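PDB 5DYN: putative peptidase from Bacteroides fragilis, which is a C11 (clostripain-family) cysteine protease linked to activation of the B. fragilis toxin, represented in this chain by the C-terminal part of the protein. Local coordinates for residues 27-31 and 82-86; 126-131 and 235-241; 160-164 and 174-178. All coordinates share one frame; numbering follows the deposited sequence.

Contact 1: residues 27-31 and 82-86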
# COMPACT_ATOMS: atom_id res chain seq x y z
N PHE B 27 3.99 -10.98 2.26
CA PHE B 27 3.58 -9.59 2.42
C PHE B 27 3.48 -8.88 1.07
O PHE B 27 4.21 -9.19 0.14
CB PHE B 27 4.55 -8.84 3.33
CG PHE B 27 5.99 -8.90 2.88
CD1 PHE B 27 6.47 -8.01 1.93
CD2 PHE B 27 6.86 -9.83 3.42
CE1 PHE B 27 7.79 -8.06 1.52
CE2 PHE B 27 8.18 -9.89 3.01
CZ PHE B 27 8.65 -9.00 2.06
N LEU B 28 2.55 -7.93 0.99
CA LEU B 28 2.49 -7.01 -0.14
C LEU B 28 2.79 -5.61 0.37
O LEU B 28 1.91 -4.91 0.86
CB LEU B 28 1.13 -7.05 -0.83
CG LEU B 28 0.88 -8.19 -1.83
CD1 LEU B 28 0.64 -9.51 -1.11
CD2 LEU B 28 -0.30 -7.85 -2.74
N PHE B 29 4.06 -5.20 0.26
CA PHE B 29 4.48 -3.91 0.77
C PHE B 29 4.33 -2.83 -0.30
O PHE B 29 5.06 -2.83 -1.30
CB PHE B 29 5.94 -3.98 1.26
CG PHE B 29 6.48 -2.67 1.76
CD1 PHE B 29 5.65 -1.72 2.35
CD2 PHE B 29 7.83 -2.38 1.63
CE1 PHE B 29 6.16 -0.52 2.79
CE2 PHE B 29 8.34 -1.17 2.08
CZ PHE B 29 7.50 -0.24 2.66
N PHE B 30 3.38 -1.93 -0.09
CA PHE B 30 3.18 -0.79 -0.98
C PHE B 30 3.88 0.45 -0.45
O PHE B 30 3.30 1.21 0.34
CB PHE B 30 1.69 -0.50 -1.18
CG PHE B 30 1.03 -1.40 -2.18
CD1 PHE B 30 0.60 -2.67 -1.82
CD2 PHE B 30 0.82 -0.97 -3.48
CE1 PHE B 30 -0.01 -3.49 -2.74
CE2 PHE B 30 0.21 -1.80 -4.40
CZ PHE B 30 -0.21 -3.06 -4.03
N ASP B 31 5.12 0.67 -0.88
CA ASP B 31 5.81 1.92 -0.60
C ASP B 31 5.24 2.99 -1.53
O ASP B 31 5.92 3.47 -2.44
CB ASP B 31 7.32 1.77 -0.80
CG ASP B 31 8.11 2.76 0.02
OD1 ASP B 31 7.50 3.69 0.60
OD2 ASP B 31 9.36 2.63 0.08
N ILE B 82 8.93 -5.03 8.92
CA ILE B 82 8.95 -4.04 7.86
C ILE B 82 8.28 -2.74 8.31
O ILE B 82 8.84 -1.65 8.16
CB ILE B 82 8.26 -4.54 6.57
CG1 ILE B 82 9.06 -5.67 5.93
CG2 ILE B 82 8.07 -3.40 5.58
CD1 ILE B 82 8.30 -6.41 4.84
N ALA B 83 7.08 -2.88 8.87
CA ALA B 83 6.31 -1.73 9.32
C ALA B 83 7.01 -0.98 10.46
O ALA B 83 7.13 0.24 10.42
CB ALA B 83 4.93 -2.16 9.76
N SER B 84 7.45 -1.73 11.47
CA SER B 84 8.10 -1.12 12.63
C SER B 84 9.40 -0.42 12.24
O SER B 84 9.70 0.65 12.76
CB SER B 84 8.37 -2.17 13.71
OG SER B 84 9.17 -3.23 13.21
N CYS B 85 10.15 -1.02 11.32
CA CYS B 85 11.37 -0.39 10.80
C CYS B 85 11.05 0.93 10.12
O CYS B 85 11.68 1.95 10.40
CB CYS B 85 12.09 -1.31 9.82
SG CYS B 85 13.03 -2.64 10.58
N TYR B 86 10.07 0.89 9.22
CA TYR B 86 9.61 2.07 8.50
C TYR B 86 9.23 3.16 9.49
O TYR B 86 9.66 4.31 9.36
CB TYR B 86 8.40 1.72 7.63
CG TYR B 86 8.14 2.67 6.47
CD1 TYR B 86 7.94 2.18 5.18
CD2 TYR B 86 8.12 4.04 6.66
CE1 TYR B 86 7.70 3.04 4.13
CE2 TYR B 86 7.88 4.91 5.61
CZ TYR B 86 7.68 4.40 4.35
OH TYR B 86 7.45 5.26 3.31
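I82 reaches down from helix 78-92 with both branches and sets one methyl on each of two phenylalanine rings of strand 25-31. CD1 stands almost exactly over the centre of the F27 ring, 3.6 Å from its centroid, in a CH-pi contact almost along the ring normal; all six ring carbons are nearly equidistant from it. With CG between the backbone N and the carbonyl carbon (chi1 56°), the F27 ring is carried toward the helix, and the two side chains cross at about a right angle. The other branch, CG2, sits over the F29 ring in a second CH-pi contact, 4.0 Å from its centroid, while the backbone N of D31 lies beyond the opposite face near the rim. One turn further along the helix, Y86 meets F29 at its edge. The two planes are perpendicular, but neither ring covers the other: the pair joins rim to rim, with F29 CZ 3.5 Å from Y86 CD1. Past this edge the phenol hydroxyl of Y86 donates a hydrogen bond of 3.1 Å to D31 OD1, meeting it on the syn side and 25° out of the carboxylate plane. D31 OD2 accepts from the backbone N of A63, so both oxygens of this buried carboxylate are engaged, which restrains its rotation. L28 and F30 point to the other face of the sheet, and F30 stacks there on F115 of the second protein chain, whose strand extends the sheet in parallel. With the local axes of 27-31 and 82-86 24° apart and 11.4 Å at closest approach, the packing is that of a helix lying along one face of the central sheet in the alpha/beta/alpha, caspase-like fold of clan CD peptidases.

Contact 2: residues 126-131 and 235-241. With NA (sodium ion), chain G.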
# COMPACT_ATOMS: atom_id res chain seq x y z
N THR B 126 -19.34 -5.92 7.85
CA THR B 126 -19.73 -4.61 7.34
C THR B 126 -21.11 -4.66 6.68
O THR B 126 -21.89 -3.71 6.78
CB THR B 126 -18.69 -4.07 6.34
OG1 THR B 126 -17.38 -4.16 6.92
CG2 THR B 126 -18.98 -2.63 6.00
N SER B 127 -21.41 -5.78 6.02
CA SER B 127 -22.70 -5.94 5.35
C SER B 127 -23.86 -5.99 6.35
O SER B 127 -25.00 -5.73 5.99
CB SER B 127 -22.70 -7.20 4.48
OG SER B 127 -22.58 -8.37 5.27
N LYS B 128 -23.56 -6.33 7.60
CA LYS B 128 -24.57 -6.36 8.65
C LYS B 128 -24.86 -4.94 9.16
O LYS B 128 -25.86 -4.71 9.83
CB LYS B 128 -24.12 -7.25 9.82
CG LYS B 128 -23.92 -8.71 9.45
CD LYS B 128 -23.42 -9.52 10.64
CE LYS B 128 -23.62 -11.02 10.42
NZ LYS B 128 -23.21 -11.84 11.60
N VAL B 129 -23.97 -4.01 8.84
CA VAL B 129 -24.07 -2.65 9.35
C VAL B 129 -24.62 -1.66 8.33
O VAL B 129 -25.62 -0.97 8.59
CB VAL B 129 -22.70 -2.13 9.83
CG1 VAL B 129 -22.79 -0.67 10.22
CG2 VAL B 129 -22.18 -2.98 10.98
N LEU B 130 -23.98 -1.59 7.17
CA LEU B 130 -24.23 -0.54 6.18
C LEU B 130 -25.69 -0.37 5.73
O LEU B 130 -26.19 0.76 5.74
CB LEU B 130 -23.33 -0.78 4.96
CG LEU B 130 -22.02 0.00 4.92
CD1 LEU B 130 -21.37 0.06 6.30
CD2 LEU B 130 -21.06 -0.61 3.91
N PRO B 131 -26.37 -1.45 5.30
CA PRO B 131 -27.75 -1.22 4.86
C PRO B 131 -28.65 -0.76 5.99
O PRO B 131 -29.59 0.01 5.78
CB PRO B 131 -28.20 -2.60 4.35
CG PRO B 131 -26.94 -3.38 4.15
CD PRO B 131 -25.99 -2.87 5.19
N VAL B 235 -19.59 -6.65 -1.78
CA VAL B 235 -19.71 -7.52 -0.61
C VAL B 235 -19.80 -6.75 0.71
O VAL B 235 -20.03 -7.35 1.76
CB VAL B 235 -18.53 -8.51 -0.51
CG1 VAL B 235 -18.54 -9.47 -1.69
CG2 VAL B 235 -17.20 -7.75 -0.45
N SER B 236 -19.62 -5.44 0.67
CA SER B 236 -19.59 -4.64 1.89
C SER B 236 -20.97 -4.28 2.41
O SER B 236 -21.13 -3.95 3.58
CB SER B 236 -18.79 -3.36 1.67
OG SER B 236 -19.35 -2.60 0.61
N GLY B 237 -21.97 -4.32 1.52
CA GLY B 237 -23.32 -3.95 1.89
C GLY B 237 -23.73 -2.61 1.31
O GLY B 237 -24.89 -2.19 1.44
N TRP B 238 -22.78 -1.92 0.68
CA TRP B 238 -23.04 -0.62 0.08
C TRP B 238 -24.15 -0.67 -0.97
O TRP B 238 -24.91 0.29 -1.11
CB TRP B 238 -21.76 -0.05 -0.56
CG TRP B 238 -20.93 0.76 0.38
CD1 TRP B 238 -19.67 0.48 0.82
CD2 TRP B 238 -21.29 2.01 0.99
NE1 TRP B 238 -19.23 1.46 1.67
CE2 TRP B 238 -20.21 2.41 1.79
CE3 TRP B 238 -22.43 2.82 0.94
CZ2 TRP B 238 -20.23 3.59 2.54
CZ3 TRP B 238 -22.45 3.99 1.68
CH2 TRP B 238 -21.36 4.36 2.47
N ALA B 239 -24.23 -1.78 -1.69
CA ALA B 239 -25.25 -1.95 -2.73
C ALA B 239 -26.67 -1.90 -2.15
O ALA B 239 -27.62 -1.55 -2.85
CB ALA B 239 -25.04 -3.27 -3.47
N ASP B 240 -26.79 -2.25 -0.88
CA ASP B 240 -28.09 -2.29 -0.22
C ASP B 240 -28.37 -1.05 0.63
O ASP B 240 -29.36 -1.01 1.35
CB ASP B 240 -28.20 -3.55 0.64
CG ASP B 240 -28.08 -4.82 -0.17
OD1 ASP B 240 -28.62 -4.87 -1.30
OD2 ASP B 240 -27.44 -5.78 0.31
N THR B 241 -27.50 -0.05 0.55
CA THR B 241 -27.74 1.21 1.25
C THR B 241 -28.64 2.11 0.41
O THR B 241 -28.86 1.85 -0.77
CB THR B 241 -26.43 1.97 1.57
OG1 THR B 241 -25.76 2.31 0.35
CG2 THR B 241 -25.50 1.12 2.44
NA NA G . -16.38 0.80 2.22
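T126, near the end of helix 119-127, leans on the carbonyl of S236, where the weakly bonded last turn of helix 231-236 gives way to G237, a glycine of positive phi (107°). The C-terminal segment of this clostripain-family domain thus packs on the junction of helices 119-127 and 130-133, through backbone and small side chains at first and through L130 and W238 further on. T126 CG2, anti to its own backbone N, comes to 3.5 Å from S236 O, while its OG1 turns back to L122 O. S127 follows with its backbone: its CA makes a CA-H...O contact with the same oxygen at 3.1 Å, and its N, though near, is poorly angled for a hydrogen bond. Lacking a side chain, G237 lets the two segments draw together here, its CA 4.0 Å from S127 CA. The hydroxyl of S127 bonds within its own helix to V124 O.

L130 fills the middle of the contact. Its CD2 touches S236 O and also sits over the five-membered ring of W238, 3.5 Å from the centroid and 10° off the normal. In the plane of that indole, at its edge, W238 NE1 lies 3.0 Å from a sodium ion, a loose approach; T213, Y227 and W232 complete the site. P131 comes last, laying CB and CG obliquely across D240 CB, with CG also against G237 O. Beside it T241 CG2 presses on L130 O at 3.4 Å. The short 3-10 turn behind these residues is closed at W238 O, which accepts from both T241 N and T241 OG1, the hydroxyl at 2.6 Å.

Contact 3: residues 160-164 and 174-178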
# COMPACT_ATOMS: atom_id res chain seq x y z
N LEU B 160 -12.04 3.82 8.22
CA LEU B 160 -13.18 2.90 8.18
C LEU B 160 -13.82 2.71 9.56
O LEU B 160 -15.04 2.79 9.70
CB LEU B 160 -12.75 1.55 7.62
CG LEU B 160 -13.80 0.43 7.67
CD1 LEU B 160 -14.98 0.76 6.78
CD2 LEU B 160 -13.18 -0.91 7.27
N ASP B 161 -12.98 2.48 10.56
CA ASP B 161 -13.47 2.23 11.91
C ASP B 161 -14.25 3.41 12.48
O ASP B 161 -15.32 3.23 13.06
CB ASP B 161 -12.32 1.88 12.84
CG ASP B 161 -12.74 1.81 14.30
OD1 ASP B 161 -13.26 0.76 14.71
OD2 ASP B 161 -12.56 2.82 15.02
N ARG B 162 -13.72 4.61 12.31
CA ARG B 162 -14.38 5.81 12.82
C ARG B 162 -15.67 6.10 12.07
O ARG B 162 -16.61 6.66 12.63
CB ARG B 162 -13.44 7.01 12.76
CG ARG B 162 -12.26 6.93 13.72
CD ARG B 162 -12.71 7.01 15.17
NE ARG B 162 -13.10 5.71 15.71
CZ ARG B 162 -13.64 5.52 16.91
NH1 ARG B 162 -13.86 6.56 17.71
NH2 ARG B 162 -13.96 4.30 17.30
N PHE B 163 -15.72 5.72 10.80
CA PHE B 163 -16.92 5.89 9.99
C PHE B 163 -18.04 4.96 10.46
O PHE B 163 -19.20 5.38 10.59
CB PHE B 163 -16.62 5.65 8.51
CG PHE B 163 -17.84 5.56 7.65
CD1 PHE B 163 -18.65 6.67 7.46
CD2 PHE B 163 -18.18 4.38 7.01
CE1 PHE B 163 -19.78 6.60 6.67
CE2 PHE B 163 -19.31 4.30 6.21
CZ PHE B 163 -20.11 5.41 6.04
N ILE B 164 -17.71 3.70 10.72
CA ILE B 164 -18.69 2.74 11.22
C ILE B 164 -19.15 3.18 12.61
O ILE B 164 -20.33 3.07 12.96
CB ILE B 164 -18.14 1.30 11.28
CG1 ILE B 164 -17.69 0.84 9.89
CG2 ILE B 164 -19.19 0.34 11.80
CD1 ILE B 164 -18.82 0.79 8.87
N TYR B 174 -21.71 -1.59 16.64
CA TYR B 174 -20.33 -1.21 16.45
C TYR B 174 -19.41 -2.23 17.09
O TYR B 174 -18.45 -2.69 16.46
CB TYR B 174 -20.04 0.18 17.02
CG TYR B 174 -18.56 0.51 17.01
CD1 TYR B 174 -17.90 0.79 15.82
CD2 TYR B 174 -17.83 0.52 18.19
CE1 TYR B 174 -16.55 1.07 15.80
CE2 TYR B 174 -16.48 0.80 18.18
CZ TYR B 174 -15.84 1.08 16.99
OH TYR B 174 -14.49 1.36 16.99
N ASP B 175 -19.70 -2.59 18.34
CA ASP B 175 -18.89 -3.54 19.09
C ASP B 175 -18.77 -4.87 18.36
O ASP B 175 -17.69 -5.47 18.32
CB ASP B 175 -19.49 -3.77 20.48
CG ASP B 175 -19.56 -2.49 21.29
OD1 ASP B 175 -18.77 -1.57 21.01
OD2 ASP B 175 -20.39 -2.42 22.22
N SER B 176 -19.87 -5.33 17.78
CA SER B 176 -19.88 -6.56 17.00
C SER B 176 -18.97 -6.41 15.79
O SER B 176 -18.12 -7.27 15.54
CB SER B 176 -21.30 -6.91 16.55
OG SER B 176 -22.10 -7.28 17.66
N TRP B 177 -19.15 -5.31 15.06
CA TRP B 177 -18.32 -5.02 13.90
C TRP B 177 -16.87 -4.84 14.30
O TRP B 177 -15.96 -5.32 13.62
CB TRP B 177 -18.83 -3.77 13.18
CG TRP B 177 -18.02 -3.41 11.97
CD1 TRP B 177 -18.24 -3.82 10.69
CD2 TRP B 177 -16.85 -2.59 11.94
NE1 TRP B 177 -17.28 -3.29 9.86
CE2 TRP B 177 -16.42 -2.53 10.60
CE3 TRP B 177 -16.13 -1.89 12.92
CZ2 TRP B 177 -15.29 -1.80 10.21
CZ3 TRP B 177 -15.01 -1.16 12.52
CH2 TRP B 177 -14.61 -1.13 11.18
N ARG B 178 -16.66 -4.15 15.42
CA ARG B 178 -15.32 -3.88 15.93
C ARG B 178 -14.55 -5.16 16.23
O ARG B 178 -13.32 -5.21 16.09
CB ARG B 178 -15.41 -3.01 17.18
CG ARG B 178 -14.09 -2.74 17.87
CD ARG B 178 -13.12 -2.05 16.94
NE ARG B 178 -11.87 -1.73 17.63
CZ ARG B 178 -11.67 -0.62 18.32
NH1 ARG B 178 -12.63 0.30 18.41
NH2 ARG B 178 -10.51 -0.41 18.93
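The indole of W177 carries I164 on one face, with L160 and D161 at its edge. This is the core of a helical hairpin in which helices 160-167 and 172-182 run antiparallel, their local axes 159° apart. I164 crosses the ring at about a right angle: CG1 lies over the six-membered ring, 3.7 Å from its centroid and 18° off the normal, while CG2 rests nearer the ring fusion. In the indole plane, L160 CD2 borders CZ2, and D161 OD1 comes to 3.4 Å from CZ3. The Y174 ring has R178 CB over one face, offset toward the rim, and D161 OD1 at its edge.

D161 swings its carboxylate toward the neighbouring helix with CG anti to the backbone N (chi1 171°). OD1 receives the Y174 hydroxyl at 2.7 Å, on its syn side and close to the carboxylate plane. OD2 is held by R162, whose chain bends back so that NE and NH2 both bond to this one oxygen from the same face of its plane, NE at 3.0 Å; K209 supplies a further salt bridge. The Y174 hydroxyl also lies at the edge of the R162 guanidinium and takes a weak hydrogen bond from NH2. R178, salt-bridged to D182 through NE, adds another weak bond to that hydroxyl from NH1. Its tie to the carboxylate is long, purely electrostatic and directed by no N-H: D161 OD1 stands 3.8 Å from R178 NH1, well out of the guanidinium plane.

Overall arrangement
From the N terminus, contact 1 closes first, bringing helix 78-92 back onto strand 25-31 at the edge of this chain's main sheet. Only afterwards does contact 2 open, and it joins the end of helix 119-127 and the start of helix 130-133 to a segment near the C terminus. Within that long excursion contact 3 opens and closes as a short hairpin between consecutive helices; no two contacts cross. Contact 1 lies on the opposite side of the chain's centre, with about 17 Å between its nearest atoms and those of either other contact. Contacts 2 and 3 touch directly, through a probable hydrogen bond of T126 OG1 with W177 NE1 (3.1 Å) and packing of L130 on I164.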